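Local coordinates for protein 1-acyl-sn-glycerol-3-phosphate acyltransferase (Thermotoga maritima, PDB 5KYM) that probably transfers an acyl chain to lysophosphatidic acid to make phosphatidic acid, working as an integral membrane enzyme of the HX4D acyltransferase family, at residues I118-L126 against E140-F151; G180-T191 against K206-P217. One frame throughout, in Å; residues are numbered along the deposited sequence.

Contact 1. Residues I118-L126 against E140-F151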
loop_
_atom_site.group_PDB
_atom_site.type_symbol
_atom_site.label_atom_id
_atom_site.label_comp_id
_atom_site.label_asym_id
_atom_site.label_seq_id
_atom_site.Cartn_x
_atom_site.Cartn_y
_atom_site.Cartn_z
ATOM N N ILE A 118 -3.374 4.008 10.902
ATOM C CA ILE A 118 -2.173 4.640 10.331
ATOM C C ILE A 118 -1.077 4.759 11.358
ATOM O O ILE A 118 0.069 4.500 11.058
ATOM C CB ILE A 118 -2.434 6.053 9.768
ATOM C CG1 ILE A 118 -3.388 5.977 8.569
ATOM C CG2 ILE A 118 -1.114 6.707 9.371
ATOM C CD1 ILE A 118 -3.744 7.279 7.895
ATOM N N ARG A 119 -1.446 5.206 12.556
ATOM C CA ARG A 119 -0.530 5.268 13.678
ATOM C C ARG A 119 -0.019 3.894 14.047
ATOM O O ARG A 119 1.174 3.747 14.197
ATOM C CB ARG A 119 -1.184 5.908 14.882
ATOM C CG ARG A 119 -1.218 7.426 14.825
ATOM C CD ARG A 119 -1.335 8.079 16.242
ATOM N NE ARG A 119 -2.727 8.030 16.711
ATOM C CZ ARG A 119 -3.731 8.768 16.213
ATOM N NH1 ARG A 119 -3.525 9.685 15.238
ATOM N NH2 ARG A 119 -4.961 8.591 16.689
ATOM N N TYR A 120 -0.882 2.879 14.153
ATOM C CA TYR A 120 -0.409 1.550 14.545
ATOM C C TYR A 120 0.646 1.037 13.572
ATOM O O TYR A 120 1.647 0.468 14.002
ATOM C CB TYR A 120 -1.528 0.525 14.651
ATOM C CG TYR A 120 -1.129 -0.723 15.436
ATOM C CD1 TYR A 120 -0.435 -1.726 14.842
ATOM C CD2 TYR A 120 -1.501 -0.883 16.776
ATOM C CE1 TYR A 120 -0.057 -2.870 15.545
ATOM C CE2 TYR A 120 -1.156 -2.012 17.484
ATOM C CZ TYR A 120 -0.417 -3.013 16.873
ATOM O OH TYR A 120 -0.002 -4.173 17.530
ATOM N N LEU A 121 0.443 1.274 12.272
ATOM C CA LEU A 121 1.418 0.878 11.251
ATOM C C LEU A 121 2.671 1.728 11.208
ATOM O O LEU A 121 3.475 1.582 10.274
ATOM C CB LEU A 121 0.752 0.873 9.864
ATOM C CG LEU A 121 -0.309 -0.224 9.702
ATOM C CD1 LEU A 121 -1.281 0.122 8.587
ATOM C CD2 LEU A 121 0.354 -1.603 9.485
ATOM N N ASN A 122 2.824 2.606 12.206
ATOM C CA ASN A 122 3.905 3.576 12.291
ATOM C C ASN A 122 4.008 4.501 11.105
ATOM O O ASN A 122 5.086 4.947 10.789
ATOM C CB ASN A 122 5.229 2.853 12.522
ATOM C CG ASN A 122 5.648 2.884 13.940
ATOM O OD1 ASN A 122 6.641 3.522 14.291
ATOM N ND2 ASN A 122 4.896 2.205 14.775
ATOM N N GLY A 123 2.893 4.828 10.463
ATOM C CA GLY A 123 2.888 5.793 9.341
ATOM C C GLY A 123 3.433 7.183 9.655
ATOM O O GLY A 123 3.933 7.416 10.701
ATOM N N VAL A 124 3.347 8.096 8.698
ATOM C CA VAL A 124 4.121 9.363 8.707
ATOM C C VAL A 124 3.234 10.308 7.946
ATOM O O VAL A 124 3.006 10.090 6.737
ATOM C CB VAL A 124 5.461 9.281 7.937
ATOM C CG1 VAL A 124 6.079 10.637 7.802
ATOM C CG2 VAL A 124 6.431 8.327 8.625
ATOM N N PHE A 125 2.717 11.299 8.688
ATOM C CA PHE A 125 1.853 12.290 8.126
ATOM C C PHE A 125 2.691 13.466 7.511
ATOM O O PHE A 125 3.839 13.744 7.921
ATOM C CB PHE A 125 0.867 12.788 9.177
ATOM C CG PHE A 125 -0.121 11.739 9.713
ATOM C CD1 PHE A 125 -1.283 11.429 9.022
ATOM C CD2 PHE A 125 0.055 11.147 10.982
ATOM C CE1 PHE A 125 -2.203 10.492 9.530
ATOM C CE2 PHE A 125 -0.861 10.227 11.477
ATOM C CZ PHE A 125 -1.984 9.889 10.745
ATOM N N LEU A 126 2.091 14.088 6.483
ATOM C CA LEU A 126 2.495 15.347 5.886
ATOM C C LEU A 126 1.484 16.457 6.223
ATOM O O LEU A 126 1.858 17.592 6.638
ATOM C CB LEU A 126 2.547 15.173 4.384
ATOM C CG LEU A 126 3.694 14.300 3.800
ATOM C CD1 LEU A 126 3.728 14.454 2.265
ATOM C CD2 LEU A 126 5.101 14.558 4.398
ATOM N N GLU A 140 11.813 10.980 9.855
ATOM C CA GLU A 140 11.119 9.915 10.651
ATOM C C GLU A 140 11.112 8.576 9.920
ATOM O O GLU A 140 11.346 7.515 10.534
ATOM C CB GLU A 140 9.651 10.185 10.962
ATOM C CG GLU A 140 9.249 11.509 11.538
ATOM C CD GLU A 140 7.758 11.710 11.353
ATOM O OE1 GLU A 140 7.009 10.790 11.769
ATOM O OE2 GLU A 140 7.336 12.758 10.766
ATOM N N ALA A 141 10.798 8.638 8.623
ATOM C CA ALA A 141 10.851 7.486 7.745
ATOM C C ALA A 141 12.227 6.835 7.842
ATOM O O ALA A 141 12.329 5.662 8.170
ATOM C CB ALA A 141 10.555 7.902 6.318
ATOM N N ILE A 142 13.283 7.622 7.622
ATOM C CA ILE A 142 14.664 7.136 7.746
ATOM C C ILE A 142 14.892 6.507 9.124
ATOM O O ILE A 142 15.481 5.417 9.270
ATOM C CB ILE A 142 15.714 8.235 7.528
ATOM C CG1 ILE A 142 15.713 8.701 6.075
ATOM C CG2 ILE A 142 17.101 7.692 7.842
ATOM C CD1 ILE A 142 16.967 9.439 5.609
ATOM N N GLU A 143 14.408 7.217 10.150
ATOM C CA GLU A 143 14.597 6.809 11.540
ATOM C C GLU A 143 13.824 5.528 11.842
ATOM O O GLU A 143 14.426 4.528 12.271
ATOM C CB GLU A 143 14.275 7.974 12.492
ATOM C CG GLU A 143 15.276 9.164 12.514
ATOM C CD GLU A 143 16.778 8.816 12.302
ATOM O OE1 GLU A 143 17.238 8.041 13.185
ATOM O OE2 GLU A 143 17.450 9.321 11.295
ATOM N N LYS A 144 12.518 5.535 11.564
ATOM C CA LYS A 144 11.709 4.312 11.578
ATOM C C LYS A 144 12.304 3.130 10.808
ATOM O O LYS A 144 12.308 2.006 11.321
ATOM C CB LYS A 144 10.296 4.576 11.050
ATOM C CG LYS A 144 9.458 5.288 12.054
ATOM C CD LYS A 144 8.185 5.940 11.527
ATOM C CE LYS A 144 7.455 6.539 12.728
ATOM N NZ LYS A 144 6.298 7.388 12.359
ATOM N N LEU A 145 12.817 3.380 9.605
ATOM C CA LEU A 145 13.482 2.329 8.839
ATOM C C LEU A 145 14.623 1.709 9.595
ATOM O O LEU A 145 14.690 0.472 9.672
ATOM C CB LEU A 145 13.947 2.798 7.478
ATOM C CG LEU A 145 12.793 2.729 6.449
ATOM C CD1 LEU A 145 13.029 3.737 5.324
ATOM C CD2 LEU A 145 12.539 1.361 5.891
ATOM N N LYS A 146 15.472 2.553 10.200
ATOM C CA LYS A 146 16.612 2.081 11.007
ATOM C C LYS A 146 16.179 1.250 12.206
ATOM O O LYS A 146 16.804 0.256 12.537
ATOM C CB LYS A 146 17.483 3.253 11.431
ATOM C CG LYS A 146 18.219 3.909 10.272
ATOM C CD LYS A 146 18.509 5.397 10.559
ATOM C CE LYS A 146 19.540 6.087 9.636
ATOM N NZ LYS A 146 19.767 7.524 10.036
ATOM N N ASN A 147 15.076 1.592 12.830
ATOM C CA ASN A 147 14.583 0.743 13.923
ATOM C C ASN A 147 13.900 -0.535 13.437
ATOM O O ASN A 147 13.723 -1.446 14.213
ATOM C CB ASN A 147 13.661 1.529 14.873
ATOM C CG ASN A 147 14.316 2.811 15.380
ATOM O OD1 ASN A 147 15.549 2.880 15.573
ATOM N ND2 ASN A 147 13.504 3.849 15.561
ATOM N N GLY A 148 13.502 -0.611 12.177
ATOM C CA GLY A 148 12.966 -1.866 11.609
ATOM C C GLY A 148 11.563 -1.870 11.043
ATOM O O GLY A 148 11.010 -2.934 10.815
ATOM N N VAL A 149 10.981 -0.709 10.788
ATOM C CA VAL A 149 9.638 -0.631 10.197
ATOM C C VAL A 149 9.682 -0.825 8.669
ATOM O O VAL A 149 10.522 -0.216 7.976
ATOM C CB VAL A 149 8.984 0.748 10.469
ATOM C CG1 VAL A 149 7.593 0.797 9.850
ATOM C CG2 VAL A 149 8.932 1.075 11.960
ATOM N N THR A 150 8.754 -1.642 8.145
ATOM C CA THR A 150 8.568 -1.746 6.691
ATOM C C THR A 150 7.838 -0.502 6.193
ATOM O O THR A 150 6.896 -0.075 6.803
ATOM C CB THR A 150 7.798 -3.029 6.308
ATOM O OG1 THR A 150 8.660 -4.157 6.374
ATOM C CG2 THR A 150 7.301 -3.020 4.872
ATOM N N PHE A 151 8.260 0.046 5.076
ATOM C CA PHE A 151 7.561 1.159 4.464
ATOM C C PHE A 151 6.971 0.794 3.128
ATOM O O PHE A 151 7.391 -0.189 2.506
ATOM C CB PHE A 151 8.486 2.379 4.281
ATOM C CG PHE A 151 8.326 3.372 5.353
ATOM C CD1 PHE A 151 8.842 3.093 6.647
ATOM C CD2 PHE A 151 7.587 4.544 5.140
ATOM C CE1 PHE A 151 8.624 3.971 7.691
ATOM C CE2 PHE A 151 7.398 5.445 6.201
ATOM C CZ PHE A 151 7.909 5.146 7.468
#
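Lys144 reaches from the helix of Glu140-Phe151 to the turn of Ile118-Leu126 and gives its ammonium group to two successive backbone carbonyls. NZ lies 2.9 Å from O of Gly123, tilted from that carbonyl plane, and 3.1 Å from O of Asn122, which it meets from well above the plane at a C=O...N angle of 120°. The lysine chain is extended beyond CG, with chi4 at 171°, and this full length carries NZ across to the two carbonyls. On the way its CE passes 3.5 Å from OD1 of Asn122, while CB of Asn122 rests against both methyls of Val149.

Val124 supplies the apolar half. Its CG2 sits 3.7 Å from CZ of Phe151, at the edge of the ring and in its plane, and its other methyl, CG1, lies alongside the carboxylate of Glu140. That carboxylate, though poorly ordered, makes a salt bridge with Lys144, OE1 to NZ at 3.5 Å.

Farther out, each segment contains the end of a helix. Asn122, with positive phi, is the C-prime residue of a Schellman motif closing helix 114-120, and Gly148 ends helix 137-147 in the same way. Backbone bonds from Val124 to Ala104 and from Phe151 to Phe78 and Val80 tie the two segments into separate sheets, and Asn77 ND2 bonds to O of Leu145 and Val149.

The ammonium group thus satisfies two carbonyls of the loop that follows helix 114-120, and the carboxylate of Glu140 probably balances part of its charge.

Contact 2. Residues G180-T191 against K206-P217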
loop_
_atom_site.group_PDB
_atom_site.type_symbol
_atom_site.label_atom_id
_atom_site.label_comp_id
_atom_site.label_asym_id
_atom_site.label_seq_id
_atom_site.Cartn_x
_atom_site.Cartn_y
_atom_site.Cartn_z
ATOM N N GLY A 180 20.015 1.973 3.504
ATOM C CA GLY A 180 20.413 0.659 3.056
ATOM C C GLY A 180 19.426 -0.487 3.190
ATOM O O GLY A 180 19.823 -1.651 2.991
ATOM N N VAL A 181 18.137 -0.206 3.451
ATOM C CA VAL A 181 17.144 -1.318 3.491
ATOM C C VAL A 181 16.725 -1.688 2.042
ATOM O O VAL A 181 16.684 -0.822 1.150
ATOM C CB VAL A 181 15.913 -1.129 4.454
ATOM C CG1 VAL A 181 16.044 0.101 5.381
ATOM C CG2 VAL A 181 14.598 -1.095 3.699
ATOM N N PRO A 182 16.403 -2.962 1.817
ATOM C CA PRO A 182 16.040 -3.396 0.479
ATOM C C PRO A 182 14.696 -2.887 -0.008
ATOM O O PRO A 182 13.734 -2.836 0.744
ATOM C CB PRO A 182 16.005 -4.926 0.565
ATOM C CG PRO A 182 16.179 -5.277 2.000
ATOM C CD PRO A 182 16.403 -4.049 2.798
ATOM N N VAL A 183 14.689 -2.480 -1.276
ATOM C CA VAL A 183 13.504 -2.059 -2.023
ATOM C C VAL A 183 12.838 -3.309 -2.589
ATOM O O VAL A 183 13.523 -4.214 -3.090
ATOM C CB VAL A 183 13.934 -1.084 -3.144
ATOM C CG1 VAL A 183 12.801 -0.793 -4.102
ATOM C CG2 VAL A 183 14.422 0.193 -2.505
ATOM N N LEU A 184 11.523 -3.378 -2.493
ATOM C CA LEU A 184 10.771 -4.543 -3.024
ATOM C C LEU A 184 9.852 -3.939 -4.081
ATOM O O LEU A 184 8.806 -3.402 -3.735
ATOM C CB LEU A 184 9.980 -5.293 -1.928
ATOM C CG LEU A 184 9.048 -6.407 -2.398
ATOM C CD1 LEU A 184 9.908 -7.501 -2.941
ATOM C CD2 LEU A 184 8.041 -6.936 -1.413
ATOM N N PRO A 185 10.243 -4.009 -5.368
ATOM C CA PRO A 185 9.435 -3.386 -6.394
ATOM C C PRO A 185 8.134 -4.117 -6.622
ATOM O O PRO A 185 8.174 -5.320 -6.664
ATOM C CB PRO A 185 10.308 -3.484 -7.636
ATOM C CG PRO A 185 11.664 -3.594 -7.113
ATOM C CD PRO A 185 11.490 -4.503 -5.927
ATOM N N VAL A 186 7.023 -3.386 -6.781
ATOM C CA VAL A 186 5.701 -3.995 -6.956
ATOM C C VAL A 186 4.975 -3.317 -8.075
ATOM O O VAL A 186 5.048 -2.147 -8.145
ATOM C CB VAL A 186 4.845 -3.861 -5.686
ATOM C CG1 VAL A 186 3.413 -4.263 -5.952
ATOM C CG2 VAL A 186 5.440 -4.742 -4.617
ATOM N N SER A 187 4.257 -4.046 -8.913
ATOM C CA SER A 187 3.492 -3.432 -9.973
ATOM C C SER A 187 2.033 -3.778 -9.743
ATOM O O SER A 187 1.689 -4.951 -9.515
ATOM C CB SER A 187 3.914 -3.997 -11.307
ATOM O OG SER A 187 5.306 -3.954 -11.504
ATOM N N ILE A 188 1.171 -2.763 -9.816
ATOM C CA ILE A 188 -0.264 -2.882 -9.530
ATOM C C ILE A 188 -0.998 -2.594 -10.828
ATOM O O ILE A 188 -0.732 -1.541 -11.482
ATOM C CB ILE A 188 -0.694 -1.803 -8.555
ATOM C CG1 ILE A 188 0.014 -1.981 -7.198
ATOM C CG2 ILE A 188 -2.217 -1.817 -8.383
ATOM C CD1 ILE A 188 -0.344 -0.951 -6.126
ATOM N N TRP A 189 -1.895 -3.498 -11.240
ATOM C CA TRP A 189 -2.772 -3.177 -12.330
ATOM C C TRP A 189 -4.192 -3.565 -12.095
ATOM O O TRP A 189 -4.448 -4.684 -11.770
ATOM C CB TRP A 189 -2.341 -3.896 -13.556
ATOM C CG TRP A 189 -3.176 -3.446 -14.736
ATOM C CD1 TRP A 189 -4.063 -4.149 -15.430
ATOM C CD2 TRP A 189 -3.162 -2.141 -15.310
ATOM N NE1 TRP A 189 -4.606 -3.386 -16.420
ATOM C CE2 TRP A 189 -4.080 -2.133 -16.359
ATOM C CE3 TRP A 189 -2.447 -0.970 -15.014
ATOM C CZ2 TRP A 189 -4.349 -1.007 -17.110
ATOM C CZ3 TRP A 189 -2.708 0.157 -15.760
ATOM C CH2 TRP A 189 -3.660 0.134 -16.794
ATOM N N GLY A 190 -5.120 -2.643 -12.324
ATOM C CA GLY A 190 -6.570 -2.853 -12.124
ATOM C C GLY A 190 -7.275 -2.077 -10.993
ATOM O O GLY A 190 -8.468 -1.955 -11.007
ATOM N N THR A 191 -6.554 -1.579 -10.019
ATOM C CA THR A 191 -7.162 -0.809 -9.009
ATOM C C THR A 191 -7.638 0.503 -9.631
ATOM O O THR A 191 -8.610 1.104 -9.149
ATOM C CB THR A 191 -6.224 -0.508 -7.827
ATOM O OG1 THR A 191 -5.009 0.128 -8.281
ATOM C CG2 THR A 191 -5.896 -1.717 -7.133
ATOM N N LYS A 206 -11.031 -7.118 -12.055
ATOM C CA LYS A 206 -9.942 -7.914 -11.483
ATOM C C LYS A 206 -8.782 -6.998 -11.116
ATOM O O LYS A 206 -8.472 -6.067 -11.843
ATOM C CB LYS A 206 -9.462 -8.913 -12.493
ATOM C CG LYS A 206 -10.585 -9.739 -13.099
ATOM C CD LYS A 206 -10.081 -10.824 -14.017
ATOM C CE LYS A 206 -10.008 -10.350 -15.448
ATOM N NZ LYS A 206 -9.169 -11.366 -16.128
ATOM N N VAL A 207 -8.142 -7.238 -9.987
ATOM C CA VAL A 207 -6.888 -6.556 -9.664
ATOM C C VAL A 207 -5.753 -7.581 -9.757
ATOM O O VAL A 207 -5.918 -8.730 -9.294
ATOM C CB VAL A 207 -6.952 -5.963 -8.257
ATOM C CG1 VAL A 207 -5.646 -5.291 -7.862
ATOM C CG2 VAL A 207 -8.102 -4.981 -8.183
ATOM N N PHE A 208 -4.634 -7.178 -10.351
ATOM C CA PHE A 208 -3.408 -7.971 -10.398
ATOM C C PHE A 208 -2.276 -7.252 -9.719
ATOM O O PHE A 208 -2.160 -6.058 -9.782
ATOM C CB PHE A 208 -2.979 -8.176 -11.838
ATOM C CG PHE A 208 -3.967 -8.888 -12.655
ATOM C CD1 PHE A 208 -5.004 -8.199 -13.252
ATOM C CD2 PHE A 208 -3.924 -10.285 -12.742
ATOM C CE1 PHE A 208 -5.934 -8.899 -14.016
ATOM C CE2 PHE A 208 -4.857 -10.986 -13.492
ATOM C CZ PHE A 208 -5.863 -10.294 -14.142
ATOM N N LEU A 209 -1.367 -8.001 -9.177
ATOM C CA LEU A 209 -0.308 -7.490 -8.338
ATOM C C LEU A 209 0.878 -8.336 -8.677
ATOM O O LEU A 209 0.785 -9.554 -8.623
ATOM C CB LEU A 209 -0.724 -7.725 -6.891
ATOM C CG LEU A 209 -0.214 -6.769 -5.870
ATOM C CD1 LEU A 209 -0.672 -7.270 -4.500
ATOM C CD2 LEU A 209 1.278 -6.791 -5.972
ATOM N N LYS A 210 1.981 -7.736 -9.076
ATOM C CA LYS A 210 3.223 -8.496 -9.319
ATOM C C LYS A 210 4.374 -7.982 -8.414
ATOM O O LYS A 210 4.841 -6.852 -8.543
ATOM C CB LYS A 210 3.611 -8.444 -10.794
ATOM C CG LYS A 210 4.919 -9.148 -11.094
ATOM C CD LYS A 210 5.033 -9.598 -12.526
ATOM C CE LYS A 210 6.446 -10.053 -12.781
ATOM N NZ LYS A 210 6.495 -10.545 -14.172
ATOM N N ILE A 211 4.819 -8.882 -7.543
ATOM C CA ILE A 211 5.903 -8.651 -6.637
ATOM C C ILE A 211 7.212 -9.139 -7.273
ATOM O O ILE A 211 7.327 -10.279 -7.651
ATOM C CB ILE A 211 5.647 -9.384 -5.329
ATOM C CG1 ILE A 211 4.246 -9.067 -4.788
ATOM C CG2 ILE A 211 6.619 -8.871 -4.282
ATOM C CD1 ILE A 211 3.866 -9.777 -3.487
ATOM N N HIS A 212 8.191 -8.254 -7.384
ATOM C CA HIS A 212 9.449 -8.464 -8.055
ATOM C C HIS A 212 10.568 -8.774 -7.062
ATOM O O HIS A 212 10.381 -8.689 -5.859
ATOM C CB HIS A 212 9.812 -7.179 -8.762
ATOM C CG HIS A 212 8.830 -6.739 -9.805
ATOM N ND1 HIS A 212 8.609 -7.442 -10.958
ATOM C CD2 HIS A 212 8.043 -5.647 -9.887
ATOM C CE1 HIS A 212 7.705 -6.820 -11.691
ATOM N NE2 HIS A 212 7.354 -5.721 -11.067
ATOM N N GLU A 213 11.742 -9.153 -7.565
ATOM C CA GLU A 213 12.915 -9.489 -6.719
ATOM C C GLU A 213 13.466 -8.266 -5.993
ATOM O O GLU A 213 13.767 -7.229 -6.647
ATOM C CB GLU A 213 14.061 -10.096 -7.527
ATOM C CG GLU A 213 13.877 -11.519 -7.979
ATOM C CD GLU A 213 14.740 -11.712 -9.186
ATOM O OE1 GLU A 213 16.010 -11.570 -9.144
ATOM O OE2 GLU A 213 14.092 -11.901 -10.215
ATOM N N PRO A 214 13.685 -8.408 -4.663
ATOM C CA PRO A 214 14.206 -7.299 -3.882
ATOM C C PRO A 214 15.518 -6.711 -4.435
ATOM O O PRO A 214 16.371 -7.438 -4.900
ATOM C CB PRO A 214 14.402 -7.917 -2.493
ATOM C CG PRO A 214 14.216 -9.378 -2.615
ATOM C CD PRO A 214 13.354 -9.545 -3.800
ATOM N N VAL A 215 15.639 -5.406 -4.352
ATOM C CA VAL A 215 16.814 -4.664 -4.861
ATOM C C VAL A 215 17.627 -4.119 -3.678
ATOM O O VAL A 215 17.047 -3.662 -2.720
ATOM C CB VAL A 215 16.347 -3.541 -5.831
ATOM C CG1 VAL A 215 17.417 -2.566 -6.159
ATOM C CG2 VAL A 215 15.911 -4.181 -7.098
ATOM N N ASP A 216 18.949 -4.217 -3.767
ATOM C CA ASP A 216 19.834 -3.756 -2.733
ATOM C C ASP A 216 20.394 -2.415 -3.162
ATOM O O ASP A 216 21.090 -2.351 -4.164
ATOM C CB ASP A 216 20.987 -4.735 -2.553
ATOM C CG ASP A 216 21.836 -4.442 -1.300
ATOM O OD1 ASP A 216 21.822 -3.307 -0.776
ATOM O OD2 ASP A 216 22.494 -5.403 -0.856
ATOM N N PRO A 217 20.129 -1.360 -2.413
ATOM C CA PRO A 217 20.654 -0.074 -2.768
ATOM C C PRO A 217 22.225 -0.004 -2.822
ATOM O O PRO A 217 22.820 0.784 -3.624
ATOM C CB PRO A 217 20.124 0.846 -1.649
ATOM C CG PRO A 217 19.132 0.089 -0.889
ATOM C CD PRO A 217 19.376 -1.332 -1.162
#
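Backbone hydrogen bonds join Gly180-Thr191 to Lys206-Pro217 as antiparallel neighbours, strands 183-189 and 207-211 running at 164° to each other. Ser187 with Lys210 and Trp189 with Phe208 are hydrogen-bonded pairs, each closed by two N-H...O bonds; Val186 with Ile211 and Ile188 with Leu209 are the non-hydrogen-bonded pairs between and beside them. Beyond His212, whose N bonds to O of Pro185 at 3.0 Å, the register slips by one residue, and Val183 pairs with Val215 as a single bridge.

The polar side-chain contact is between His212 and Ser187. NE2 gives its proton to OG at 2.7 Å, with the oxygen close to the ring plane, and CG of His212 stands anti to its carbonyl carbon (chi1 -61°), which lays the imidazole back along the neighbouring strand. There O of Lys210 lies above one ring face, offset toward its rim, and CB of Pro185 comes 3.9 Å from CD2 of His212. A leucine in place of this histidine would probably leave Ser187 OG without its imidazole donor and weaken this tie between the two strands. Ser187 OG is also bonded to O of Val234, in helix 223-243.

Apolar packing occupies the other face: CG1 of Val186 meets CD2 of Leu209, and CD2 of Leu184 lies 3.7 Å from CG2 of Ile211. Nearer the end, Thr191 CG2 touches Val207 CG1, while Thr191 OG1 bonds to Asp89. Gly190 has no side chain; a CB there would strike O of Lys206.

Helix 223-243 borders the His212 side, receiving Trp189 and Val215, and helix 89-96 the Ile188 and Leu209 side. The pair thus forms two inner strands of a mixed five-stranded sheet between helices, the alpha-beta core of the acyltransferase domain.

The two contacts follow in series along the chain, contact 1 closing before contact 2 opens, and their centres lie about 19 Å apart. They meet directly where CD2 of Leu145, in the helix of contact 1, packs 3.8 Å from CG1 of Val181 in contact 2. The mixed sheet also joins them: strand 151-153, which begins at the end of contact 1, is an edge strand, with 79-82 between it and strand 183-189 of contact 2. Contact 1 thus works at the sheet's margin, its Leu121 side chain about 5 Å from a bound nonane, whereas contact 2 builds the sheet's interior. The alpha-beta body thus reaches from its central strands to the side of helix 38-59, probably one of the two helices that meet the bilayer.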